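Local coordinates for uncharacterized protein Sortase B (Clostridium perfringens, PDB 5YFK) that probably acts as a class B sortase, a cysteine transpeptidase of the kind that joins surface proteins to the bacterial cell wall, at residues 127-138 with 150-158. The protein carries 1 engineered substitution. Sequence-based numbering, arbitrary orientation.
Sequences FKNENFFNANKY and FEIFSVYQE
I152 divides its branches by its torsions: with chi1 at -69°, CG1 lies beside the backbone N and carries CD1 to the F127 ring, while CG2, opposite that N, meets F133. F133 has CG anti to its own N (chi1 179°), which carries the ring from helix 130-135 to the strand. CD1 of I152 lies 3.4 Å from F127 CE1, and CG2 of I152 lies 3.8 Å from F133 CE2. V155 continues the apolar patch, CG1 reaching F133 CD2 at 3.8 Å and CG2 reaching CB of F127. Branched aliphatic residues suit this strand face because each can touch two partners at once.

Polar contacts close both ends. I152 N donates an almost straight bond to K137 O (2.8 Å, 169°), tying the chain beyond the helix to the strand. Next to it, Y138 and E151 form an antiparallel non-hydrogen-bonded pair; E151 CG packs by Y138 CE1 at 3.9 Å, their side chains running the same way. At the other end K128, a long flexible chain bent at chi3, hydrogen-bonds through NZ to Q157 OE1 (2.9 Å), the donor above the carbonyl plane. D212 makes a salt bridge with K128 and accepts from Q157 NE2; the Q157 side chain is about 6 Å from that of R217, the predicted transition-state stabiliser. The arrangement is a short helix roughly antiparallel to strand 150-158 of the sortase beta-barrel, leading through N136 and K137 into the hairpin 138-143/146-159.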
ATOM      1  N   PHE A 127      12.043   4.592   3.204  1.00 15.10           N
ATOM      2  CA  PHE A 127      11.529   4.964   4.513  1.00 17.81           C
ATOM      3  C   PHE A 127      12.403   4.473   5.659  1.00 15.06           C
ATOM      4  O   PHE A 127      12.278   4.965   6.786  1.00 17.68           O
ATOM      5  CB  PHE A 127      10.086   4.483   4.652  1.00 19.59           C
ATOM      6  CG  PHE A 127       9.120   5.318   3.882  1.00 15.44           C
ATOM      7  CD1 PHE A 127       8.791   6.586   4.334  1.00 14.31           C
ATOM      8  CD2 PHE A 127       8.673   4.915   2.631  1.00 15.33           C
ATOM      9  CE1 PHE A 127       7.984   7.424   3.592  1.00 14.84           C
ATOM     10  CE2 PHE A 127       7.845   5.741   1.883  1.00 15.68           C
ATOM     11  CZ  PHE A 127       7.461   6.977   2.384  1.00 13.50           C
ATOM     12  N   LYS A 128      13.391   3.627   5.354  1.00 18.58           N
ATOM     13  CA  LYS A 128      14.350   3.187   6.393  1.00 21.83           C
ATOM     14  C   LYS A 128      15.409   4.238   6.731  1.00 21.05           C
ATOM     15  O   LYS A 128      16.120   4.128   7.753  1.00 19.58           O
ATOM     16  CB  LYS A 128      15.041   1.900   5.966  1.00 19.31           C
ATOM     17  CG  LYS A 128      14.130   0.676   5.992  1.00 26.37           C
ATOM     18  CD  LYS A 128      14.637  -0.416   5.048  1.00 28.44           C
ATOM     19  CE  LYS A 128      16.025  -0.887   5.404  1.00 36.49           C
ATOM     20  NZ  LYS A 128      16.539  -1.815   4.371  1.00 26.28           N
ATOM     21  N   ASN A 129      15.436   5.290   5.923  1.00 16.31           N
ATOM     22  CA  ASN A 129      16.302   6.457   6.148  1.00 21.85           C
ATOM     23  C   ASN A 129      15.555   7.537   6.920  1.00 20.52           C
ATOM     24  O   ASN A 129      14.439   7.903   6.549  1.00 17.41           O
ATOM     25  CB  ASN A 129      16.787   6.995   4.788  1.00 21.94           C
ATOM     26  CG  ASN A 129      17.520   8.333   4.913  1.00 24.91           C
ATOM     27  OD1 ASN A 129      16.912   9.376   5.140  1.00 24.22           O
ATOM     28  ND2 ASN A 129      18.830   8.299   4.745  1.00 37.08           N
ATOM     29  N   GLU A 130      16.105   7.973   8.059  1.00 20.17           N
ATOM     30  CA  GLU A 130      15.363   8.819   8.984  1.00 22.69           C
ATOM     31  C   GLU A 130      14.971  10.159   8.350  1.00 20.16           C
ATOM     32  O   GLU A 130      13.851  10.623   8.521  1.00 18.49           O
ATOM     33  CB  GLU A 130      16.173   9.049  10.265  1.00 20.96           C
ATOM     34  CG  GLU A 130      15.438   9.832  11.328  1.00 23.39           C
ATOM     35  CD  GLU A 130      16.118   9.745  12.673  1.00 27.08           C
ATOM     36  OE1 GLU A 130      17.174   9.084  12.763  1.00 27.05           O
ATOM     37  OE2 GLU A 130      15.591  10.323  13.637  1.00 35.04           O
ATOM     38  N   ASN A 131      15.870  10.734   7.549  1.00 22.43           N
ATOM     39  CA  ASN A 131      15.587  11.995   6.886  1.00 24.56           C
ATOM     40  C   ASN A 131      14.388  11.830   5.957  1.00 21.00           C
ATOM     41  O   ASN A 131      13.491  12.655   5.952  1.00 17.92           O
ATOM     42  CB  ASN A 131      16.794  12.475   6.074  1.00 26.33           C
ATOM     43  CG  ASN A 131      17.854  13.140   6.933  1.00 35.18           C
ATOM     44  OD1 ASN A 131      17.565  13.703   8.002  1.00 45.01           O
ATOM     45  ND2 ASN A 131      19.090  13.101   6.459  1.00 38.54           N
ATOM     46  N   PHE A 132      14.411  10.777   5.144  1.00 20.17           N
ATOM     47  CA  PHE A 132      13.290  10.467   4.265  1.00 19.15           C
ATOM     48  C   PHE A 132      11.979  10.322   5.035  1.00 16.52           C
ATOM     49  O   PHE A 132      10.935  10.790   4.563  1.00 16.66           O
ATOM     50  CB  PHE A 132      13.579   9.180   3.492  1.00 17.52           C
ATOM     51  CG  PHE A 132      12.744   9.013   2.239  1.00 16.00           C
ATOM     52  CD1 PHE A 132      11.479   8.432   2.306  1.00 14.95           C
ATOM     53  CD2 PHE A 132      13.128   9.624   1.061  1.00 13.79           C
ATOM     54  CE1 PHE A 132      10.681   8.345   1.182  1.00 15.22           C
ATOM     55  CE2 PHE A 132      12.344   9.550  -0.074  1.00 15.39           C
ATOM     56  CZ  PHE A 132      11.097   8.933  -0.002  1.00 17.02           C
ATOM     57  N   PHE A 133      11.989   9.449   6.048  1.00 15.83           N
ATOM     58  CA  PHE A 133      10.823   9.249   6.941  1.00 16.47           C
ATOM     59  C   PHE A 133      10.269  10.575   7.477  1.00 19.36           C
ATOM     60  O   PHE A 133       9.063  10.796   7.512  1.00 15.14           O
ATOM     61  CB  PHE A 133      11.212   8.326   8.116  1.00 17.62           C
ATOM     62  CG  PHE A 133      10.106   8.073   9.113  1.00 15.18           C
ATOM     63  CD1 PHE A 133       9.968   8.876  10.233  1.00 16.93           C
ATOM     64  CD2 PHE A 133       9.306   6.947   9.013  1.00 19.79           C
ATOM     65  CE1 PHE A 133       8.961   8.657  11.138  1.00 18.82           C
ATOM     66  CE2 PHE A 133       8.355   6.661   9.984  1.00 16.36           C
ATOM     67  CZ  PHE A 133       8.180   7.530  11.044  1.00 18.75           C
ATOM     68  N   ASN A 134      11.150  11.442   7.955  1.00 19.32           N
ATOM     69  CA  ASN A 134      10.718  12.740   8.442  1.00 19.12           C
ATOM     70  C   ASN A 134      10.079  13.612   7.383  1.00 21.67           C
ATOM     71  O   ASN A 134       9.152  14.369   7.677  1.00 21.03           O
ATOM     72  CB  ASN A 134      11.905  13.492   9.053  1.00 24.67           C
ATOM     73  CG  ASN A 134      12.318  12.921  10.389  1.00 26.29           C
ATOM     74  OD1 ASN A 134      11.567  12.159  11.008  1.00 25.60           O
ATOM     75  ND2 ASN A 134      13.569  13.161  10.769  1.00 31.04           N
ATOM     76  N   ALA A 135      10.594  13.526   6.158  1.00 20.29           N
ATOM     77  CA  ALA A 135      10.243  14.475   5.103  1.00 20.67           C
ATOM     78  C   ALA A 135       9.017  14.028   4.323  1.00 24.01           C
ATOM     79  O   ALA A 135       8.250  14.868   3.824  1.00 20.94           O
ATOM     80  CB  ALA A 135      11.415  14.658   4.158  1.00 20.31           C
ATOM     81  N   ASN A 136       8.777  12.716   4.305  1.00 15.76           N
ATOM     82  CA  ASN A 136       7.721  12.131   3.491  1.00 18.59           C
ATOM     83  C   ASN A 136       6.708  11.341   4.316  1.00 21.39           C
ATOM     84  O   ASN A 136       7.001  10.247   4.796  1.00 21.42           O
ATOM     85  CB  ASN A 136       8.344  11.252   2.426  1.00 16.34           C
ATOM     86  CG  ASN A 136       9.281  12.038   1.515  1.00 17.85           C
ATOM     87  OD1 ASN A 136       8.847  12.883   0.737  1.00 17.87           O
ATOM     88  ND2 ASN A 136      10.563  11.875   1.722  1.00 14.73           N
ATOM     89  N   LYS A 137       5.635  12.029   4.685  1.00 16.98           N
ATOM     90  CA  LYS A 137       4.758  11.584   5.764  1.00 20.99           C
ATOM     91  C   LYS A 137       3.552  10.785   5.218  1.00 17.03           C
ATOM     92  O   LYS A 137       2.874  10.107   5.987  1.00 20.06           O
ATOM     93  CB  LYS A 137       4.251  12.797   6.555  1.00 24.56           C
ATOM     94  CG  LYS A 137       5.299  13.475   7.422  1.00 30.33           C
ATOM     95  CD  LYS A 137       4.652  14.593   8.232  1.00 36.14           C
ATOM     96  CE  LYS A 137       5.694  15.437   8.941  1.00 53.07           C
ATOM     97  NZ  LYS A 137       5.040  16.523   9.721  1.00 60.75           N
ATOM     98  N   TYR A 138       3.133  11.078   3.993  1.00 16.72           N
ATOM     99  CA  TYR A 138       1.746  10.781   3.586  1.00 17.93           C
ATOM    100  C   TYR A 138       1.638   9.772   2.475  1.00 17.50           C
ATOM    101  O   TYR A 138       2.426   9.781   1.524  1.00 16.90           O
ATOM    102  CB  TYR A 138       1.006  12.035   3.165  1.00 19.19           C
ATOM    103  CG  TYR A 138       1.000  13.069   4.239  1.00 19.64           C
ATOM    104  CD1 TYR A 138       0.387  12.828   5.462  1.00 20.26           C
ATOM    105  CD2 TYR A 138       1.673  14.264   4.058  1.00 27.55           C
ATOM    106  CE1 TYR A 138       0.438  13.757   6.475  1.00 27.55           C
ATOM    107  CE2 TYR A 138       1.796  15.166   5.099  1.00 25.81           C
ATOM    108  CZ  TYR A 138       1.126  14.934   6.275  1.00 31.82           C
ATOM    109  OH  TYR A 138       1.252  15.838   7.299  1.00 35.40           O
ATOM    110  N   PHE A 150      -3.262   8.980   4.648  1.00 16.18           N
ATOM    111  CA  PHE A 150      -2.724   8.204   5.775  1.00 16.20           C
ATOM    112  C   PHE A 150      -1.320   8.700   6.145  1.00 17.34           C
ATOM    113  O   PHE A 150      -0.524   9.050   5.265  1.00 17.12           O
ATOM    114  CB  PHE A 150      -2.641   6.732   5.364  1.00 14.60           C
ATOM    115  CG  PHE A 150      -3.985   6.079   5.202  1.00 15.95           C
ATOM    116  CD1 PHE A 150      -4.718   6.273   4.045  1.00 17.61           C
ATOM    117  CD2 PHE A 150      -4.417   5.123   6.110  1.00 14.79           C
ATOM    118  CE1 PHE A 150      -5.945   5.630   3.878  1.00 19.88           C
ATOM    119  CE2 PHE A 150      -5.701   4.596   6.025  1.00 16.34           C
ATOM    120  CZ  PHE A 150      -6.469   4.863   4.899  1.00 18.23           C
ATOM    121  N   GLU A 151      -1.074   8.938   7.432  1.00 16.95           N
ATOM    122  CA  GLU A 151       0.229   9.419   7.834  1.00 14.63           C
ATOM    123  C   GLU A 151       1.067   8.271   8.388  1.00 11.47           C
ATOM    124  O   GLU A 151       0.615   7.529   9.229  1.00 14.00           O
ATOM    125  CB  GLU A 151       0.135  10.521   8.884  1.00 16.54           C
ATOM    126  CG  GLU A 151       1.478  11.154   9.147  1.00 17.46           C
ATOM    127  CD  GLU A 151       1.434  12.248  10.196  1.00 25.16           C
ATOM    128  OE1 GLU A 151       0.330  12.745  10.490  1.00 27.86           O
ATOM    129  OE2 GLU A 151       2.527  12.757  10.525  1.00 22.64           O
ATOM    130  N   ILE A 152       2.233   8.082   7.789  1.00 17.06           N
ATOM    131  CA  ILE A 152       3.148   6.988   8.133  1.00 15.70           C
ATOM    132  C   ILE A 152       3.671   7.210   9.526  1.00 15.90           C
ATOM    133  O   ILE A 152       4.172   8.307   9.828  1.00 18.93           O
ATOM    134  CB  ILE A 152       4.348   6.953   7.172  1.00 17.37           C
ATOM    135  CG1 ILE A 152       3.860   6.533   5.785  1.00 17.58           C
ATOM    136  CG2 ILE A 152       5.407   5.985   7.692  1.00 15.34           C
ATOM    137  CD1 ILE A 152       4.861   6.769   4.679  1.00 21.56           C
ATOM    138  N   PHE A 153       3.553   6.187  10.361  1.00 13.97           N
ATOM    139  CA  PHE A 153       4.017   6.262  11.760  1.00 15.59           C
ATOM    140  C   PHE A 153       5.024   5.147  12.103  1.00 17.77           C
ATOM    141  O   PHE A 153       5.625   5.142  13.179  1.00 16.30           O
ATOM    142  CB  PHE A 153       2.826   6.290  12.738  1.00 16.95           C
ATOM    143  CG  PHE A 153       2.033   5.022  12.795  1.00 16.66           C
ATOM    144  CD1 PHE A 153       2.433   3.976  13.604  1.00 16.86           C
ATOM    145  CD2 PHE A 153       0.981   4.806  11.891  1.00 15.09           C
ATOM    146  CE1 PHE A 153       1.778   2.760  13.568  1.00 18.73           C
ATOM    147  CE2 PHE A 153       0.246   3.639  11.938  1.00 16.65           C
ATOM    148  CZ  PHE A 153       0.608   2.632  12.827  1.00 18.63           C
ATOM    149  N   SER A 154       5.086   4.127  11.259  1.00 14.10           N
ATOM    150  CA  SER A 154       5.994   2.992  11.528  1.00 15.74           C
ATOM    151  C   SER A 154       6.711   2.564  10.266  1.00 15.14           C
ATOM    152  O   SER A 154       6.089   2.387   9.228  1.00 14.90           O
ATOM    153  CB  SER A 154       5.239   1.803  12.104  1.00 14.78           C
ATOM    154  OG  SER A 154       6.141   0.729  12.374  1.00 14.38           O
ATOM    155  N   VAL A 155       8.002   2.266  10.380  1.00 14.80           N
ATOM    156  CA  VAL A 155       8.735   1.599   9.322  1.00 13.66           C
ATOM    157  C   VAL A 155       9.668   0.563   9.961  1.00 14.74           C
ATOM    158  O   VAL A 155      10.231   0.799  11.023  1.00 14.57           O
ATOM    159  CB  VAL A 155       9.601   2.570   8.465  1.00 14.70           C
ATOM    160  CG1 VAL A 155      10.599   3.341   9.340  1.00 14.33           C
ATOM    161  CG2 VAL A 155      10.352   1.807   7.394  1.00 17.19           C
ATOM    162  N   TYR A 156       9.654  -0.643   9.420  1.00 11.70           N
ATOM    163  CA  TYR A 156      10.510  -1.717   9.924  1.00 13.95           C
ATOM    164  C   TYR A 156      10.798  -2.802   8.901  1.00 16.45           C
ATOM    165  O   TYR A 156      10.117  -2.914   7.874  1.00 13.55           O
ATOM    166  CB  TYR A 156       9.941  -2.313  11.233  1.00 15.41           C
ATOM    167  CG  TYR A 156       8.587  -2.981  11.121  1.00 14.04           C
ATOM    168  CD1 TYR A 156       7.405  -2.242  11.261  1.00 14.06           C
ATOM    169  CD2 TYR A 156       8.480  -4.345  10.853  1.00 15.50           C
ATOM    170  CE1 TYR A 156       6.169  -2.839  11.149  1.00 14.46           C
ATOM    171  CE2 TYR A 156       7.248  -4.975  10.836  1.00 15.88           C
ATOM    172  CZ  TYR A 156       6.099  -4.213  10.912  1.00 14.73           C
ATOM    173  OH  TYR A 156       4.869  -4.814  10.815  1.00 16.08           O
ATOM    174  N   GLN A 157      11.755  -3.676   9.212  1.00 14.48           N
ATOM    175  CA  GLN A 157      11.910  -4.858   8.392  1.00 17.53           C
ATOM    176  C   GLN A 157      12.138  -6.062   9.271  1.00 21.26           C
ATOM    177  O   GLN A 157      12.618  -5.953  10.412  1.00 20.21           O
ATOM    178  CB  GLN A 157      13.014  -4.704   7.335  1.00 28.41           C
ATOM    179  CG  GLN A 157      14.358  -4.240   7.844  1.00 28.18           C
ATOM    180  CD  GLN A 157      15.401  -4.084   6.730  1.00 22.00           C
ATOM    181  OE1 GLN A 157      15.075  -3.970   5.545  1.00 27.46           O
ATOM    182  NE2 GLN A 157      16.646  -4.230   7.100  1.00 24.43           N
ATOM    183  N   GLU A 158      11.720  -7.205   8.779  1.00 18.98           N
ATOM    184  CA  GLU A 158      11.945  -8.427   9.527  1.00 25.36           C
ATOM    185  C   GLU A 158      11.785  -9.599   8.622  1.00 18.91           C
ATOM    186  O   GLU A 158      11.462  -9.462   7.462  1.00 18.58           O
ATOM    187  CB  GLU A 158      10.967  -8.540  10.713  1.00 37.90           C
ATOM    188  CG  GLU A 158       9.502  -8.489  10.325  1.00 26.69           C
ATOM    189  CD  GLU A 158       8.553  -8.583  11.529  1.00 29.84           C
ATOM    190  OE1 GLU A 158       7.649  -9.441  11.527  1.00 23.57           O
ATOM    191  OE2 GLU A 158       8.777  -7.887  12.539  1.00 24.60           O
TER